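PDB 2BDQ: copper homeostasis protein CutC from Streptococcus agalactiae, which probably binds copper ions and takes part in copper homeostasis in the cytoplasm. Local coordinates for residues N102-E107 / I139-A144. Residues are numbered along the deposited sequence; the frame is centred on the assembly and turned at random.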
ATOM      1  N   ASN A 102     -17.392 -18.248   4.977  1.00 23.02           N
ATOM      2  CA  ASN A 102     -16.459 -18.556   3.898  1.00 21.67           C
ATOM      3  C   ASN A 102     -17.075 -18.874   2.548  1.00 22.24           C
ATOM      4  O   ASN A 102     -16.561 -19.710   1.801  1.00 23.08           O
ATOM      5  CB  ASN A 102     -15.566 -19.716   4.323  1.00 20.24           C
ATOM      6  CG  ASN A 102     -14.733 -19.383   5.527  1.00 19.89           C
ATOM      7  OD1 ASN A 102     -14.430 -20.250   6.345  1.00 23.31           O
ATOM      8  ND2 ASN A 102     -14.342 -18.123   5.642  1.00 16.90           N
ATOM      9  N   HIS A 103     -18.179 -18.214   2.237  1.00 23.18           N
ATOM     10  CA  HIS A 103     -18.839 -18.408   0.955  1.00 24.40           C
ATOM     11  C   HIS A 103     -18.766 -17.100   0.202  1.00 24.26           C
ATOM     12  O   HIS A 103     -18.514 -16.048   0.793  1.00 23.93           O
ATOM     13  CB  HIS A 103     -20.292 -18.829   1.169  1.00 26.24           C
ATOM     14  CG  HIS A 103     -20.442 -20.262   1.571  1.00 28.73           C
ATOM     15  ND1 HIS A 103     -21.435 -20.701   2.419  1.00 30.76           N
ATOM     16  CD2 HIS A 103     -19.711 -21.356   1.250  1.00 29.85           C
ATOM     17  CE1 HIS A 103     -21.306 -22.003   2.608  1.00 31.99           C
ATOM     18  NE2 HIS A 103     -20.267 -22.425   1.910  1.00 29.94           N
ATOM     19  N   ILE A 104     -18.972 -17.156  -1.104  1.00 23.49           N
ATOM     20  CA  ILE A 104     -18.921 -15.946  -1.899  1.00 23.94           C
ATOM     21  C   ILE A 104     -20.042 -14.997  -1.510  1.00 23.42           C
ATOM     22  O   ILE A 104     -21.212 -15.367  -1.530  1.00 23.26           O
ATOM     23  CB  ILE A 104     -19.029 -16.263  -3.399  1.00 25.15           C
ATOM     24  CG1 ILE A 104     -17.789 -17.036  -3.846  1.00 25.87           C
ATOM     25  CG2 ILE A 104     -19.178 -14.975  -4.195  1.00 26.43           C
ATOM     26  CD1 ILE A 104     -17.759 -17.343  -5.309  1.00 26.27           C
ATOM     27  N   ASP A 105     -19.675 -13.772  -1.145  1.00 22.87           N
ATOM     28  CA  ASP A 105     -20.664 -12.778  -0.762  1.00 21.96           C
ATOM     29  C   ASP A 105     -21.196 -12.122  -2.033  1.00 22.71           C
ATOM     30  O   ASP A 105     -20.720 -11.057  -2.440  1.00 22.60           O
ATOM     31  CB  ASP A 105     -20.036 -11.719   0.151  1.00 22.97           C
ATOM     32  CG  ASP A 105     -21.073 -10.786   0.761  1.00 23.36           C
ATOM     33  OD1 ASP A 105     -22.155 -10.635   0.158  1.00 22.59           O
ATOM     34  OD2 ASP A 105     -20.805 -10.198   1.832  1.00 22.66           O
ATOM     35  N   THR A 106     -22.176 -12.772  -2.656  1.00 21.76           N
ATOM     36  CA  THR A 106     -22.784 -12.290  -3.894  1.00 23.29           C
ATOM     37  C   THR A 106     -23.399 -10.900  -3.777  1.00 23.11           C
ATOM     38  O   THR A 106     -23.229 -10.074  -4.664  1.00 24.02           O
ATOM     39  CB  THR A 106     -23.887 -13.262  -4.393  1.00 23.91           C
ATOM     40  OG1 THR A 106     -23.328 -14.567  -4.592  1.00 27.08           O
ATOM     41  CG2 THR A 106     -24.473 -12.772  -5.711  1.00 25.96           C
ATOM     42  N   GLU A 107     -24.117 -10.643  -2.691  1.00 23.78           N
ATOM     43  CA  GLU A 107     -24.749  -9.345  -2.518  1.00 26.00           C
ATOM     44  C   GLU A 107     -23.730  -8.209  -2.471  1.00 24.32           C
ATOM     45  O   GLU A 107     -23.942  -7.159  -3.084  1.00 23.51           O
ATOM     46  CB  GLU A 107     -25.621  -9.328  -1.257  1.00 29.60           C
ATOM     47  CG  GLU A 107     -25.012 -10.053  -0.059  1.00 35.44           C
ATOM     48  CD  GLU A 107     -25.368 -11.535  -0.025  1.00 37.01           C
ATOM     49  OE1 GLU A 107     -26.572 -11.849   0.116  1.00 41.02           O
ATOM     50  OE2 GLU A 107     -24.452 -12.379  -0.137  1.00 35.48           O
ATOM     51  N   ILE A 139     -17.885 -21.359  -8.486  1.00 18.41           N
ATOM     52  CA  ILE A 139     -17.493 -21.099  -9.862  1.00 18.35           C
ATOM     53  C   ILE A 139     -18.721 -20.662 -10.655  1.00 19.41           C
ATOM     54  O   ILE A 139     -18.686 -19.656 -11.372  1.00 19.99           O
ATOM     55  CB  ILE A 139     -16.852 -22.359 -10.503  1.00 18.13           C
ATOM     56  CG1 ILE A 139     -15.451 -22.572  -9.912  1.00 18.09           C
ATOM     57  CG2 ILE A 139     -16.792 -22.211 -12.019  1.00 16.62           C
ATOM     58  CD1 ILE A 139     -14.734 -23.834 -10.410  1.00 17.05           C
ATOM     59  N   ASP A 140     -19.808 -21.416 -10.517  1.00 18.87           N
ATOM     60  CA  ASP A 140     -21.063 -21.103 -11.201  1.00 19.17           C
ATOM     61  C   ASP A 140     -21.513 -19.703 -10.812  1.00 18.50           C
ATOM     62  O   ASP A 140     -21.984 -18.946 -11.654  1.00 18.28           O
ATOM     63  CB  ASP A 140     -22.152 -22.112 -10.811  1.00 19.03           C
ATOM     64  CG  ASP A 140     -21.925 -23.483 -11.424  1.00 20.62           C
ATOM     65  OD1 ASP A 140     -22.389 -24.480 -10.834  1.00 23.28           O
ATOM     66  OD2 ASP A 140     -21.298 -23.566 -12.500  1.00 20.78           O
ATOM     67  N   GLN A 141     -21.367 -19.365  -9.533  1.00 18.67           N
ATOM     68  CA  GLN A 141     -21.762 -18.049  -9.049  1.00 18.40           C
ATOM     69  C   GLN A 141     -20.877 -16.973  -9.659  1.00 18.54           C
ATOM     70  O   GLN A 141     -21.362 -15.899 -10.013  1.00 18.37           O
ATOM     71  CB  GLN A 141     -21.657 -17.976  -7.532  1.00 20.68           C
ATOM     72  CG  GLN A 141     -22.716 -18.762  -6.785  1.00 19.26           C
ATOM     73  CD  GLN A 141     -22.444 -18.793  -5.295  1.00 21.74           C
ATOM     74  OE1 GLN A 141     -23.296 -19.192  -4.507  1.00 24.26           O
ATOM     75  NE2 GLN A 141     -21.243 -18.378  -4.901  1.00 19.74           N
ATOM     76  N   LEU A 142     -19.581 -17.253  -9.779  1.00 17.65           N
ATOM     77  CA  LEU A 142     -18.668 -16.274 -10.362  1.00 18.55           C
ATOM     78  C   LEU A 142     -18.988 -16.075 -11.839  1.00 18.07           C
ATOM     79  O   LEU A 142     -18.866 -14.967 -12.362  1.00 18.89           O
ATOM     80  CB  LEU A 142     -17.214 -16.717 -10.193  1.00 16.49           C
ATOM     81  CG  LEU A 142     -16.688 -16.673  -8.759  1.00 17.71           C
ATOM     82  CD1 LEU A 142     -15.250 -17.157  -8.743  1.00 13.02           C
ATOM     83  CD2 LEU A 142     -16.796 -15.253  -8.205  1.00 14.91           C
ATOM     84  N   VAL A 143     -19.395 -17.151 -12.508  1.00 19.39           N
ATOM     85  CA  VAL A 143     -19.760 -17.078 -13.918  1.00 19.87           C
ATOM     86  C   VAL A 143     -21.015 -16.210 -14.040  1.00 20.84           C
ATOM     87  O   VAL A 143     -21.115 -15.363 -14.932  1.00 20.62           O
ATOM     88  CB  VAL A 143     -20.059 -18.482 -14.500  1.00 19.38           C
ATOM     89  CG1 VAL A 143     -20.648 -18.352 -15.909  1.00 18.71           C
ATOM     90  CG2 VAL A 143     -18.780 -19.308 -14.547  1.00 15.92           C
ATOM     91  N   ALA A 144     -21.964 -16.418 -13.128  1.00 20.76           N
ATOM     92  CA  ALA A 144     -23.209 -15.658 -13.133  1.00 21.78           C
ATOM     93  C   ALA A 144     -22.964 -14.184 -12.832  1.00 20.80           C
ATOM     94  O   ALA A 144     -23.683 -13.316 -13.321  1.00 21.16           O
ATOM     95  CB  ALA A 144     -24.184 -16.247 -12.121  1.00 21.47           C
TER
HETATM   96  O   HOH W   1     -20.115 -19.285  -2.564  1.00 31.11           O
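Ile104 reaches across to helix 135-144 and lays its CD1 against Leu142, with CG and CD2 of Leu142 each 3.7 Å from that methyl. This is the tight, apolar side of the contact: both side chains are buried, Leu142 also packs on Ile150 of strand 149-152, and Ile104 touches Ile130 as well. Gln141 lies alongside the chain of Ile104, running the opposite way, while Leu142 meets its CD1 end. The glutamine chain is extended beyond CG (chi2 173°), which carries the amide alongside the isoleucine and brings NE2 to 3.4 Å from Ile104 CB. The fold is a TIM barrel, a closed parallel sheet of eight strands, and here the lead-in to helix 106-116 meets the next helix round the outside of the barrel. Asp105 N-caps helix 106-116, its OD1 accepting from Ala108 N. Toward the partly exposed side the fit slackens. Thr106 OG1 stays 4.4 Å from Gln141 NE2, and no direct hydrogen bond links the two segments. A water does the joining instead: it accepts from Gln141 NE2 at 2.7 Å and from the backbone Ile104 N at 2.8 Å, giving both donors an acceptor and tethering the amide beside the loop.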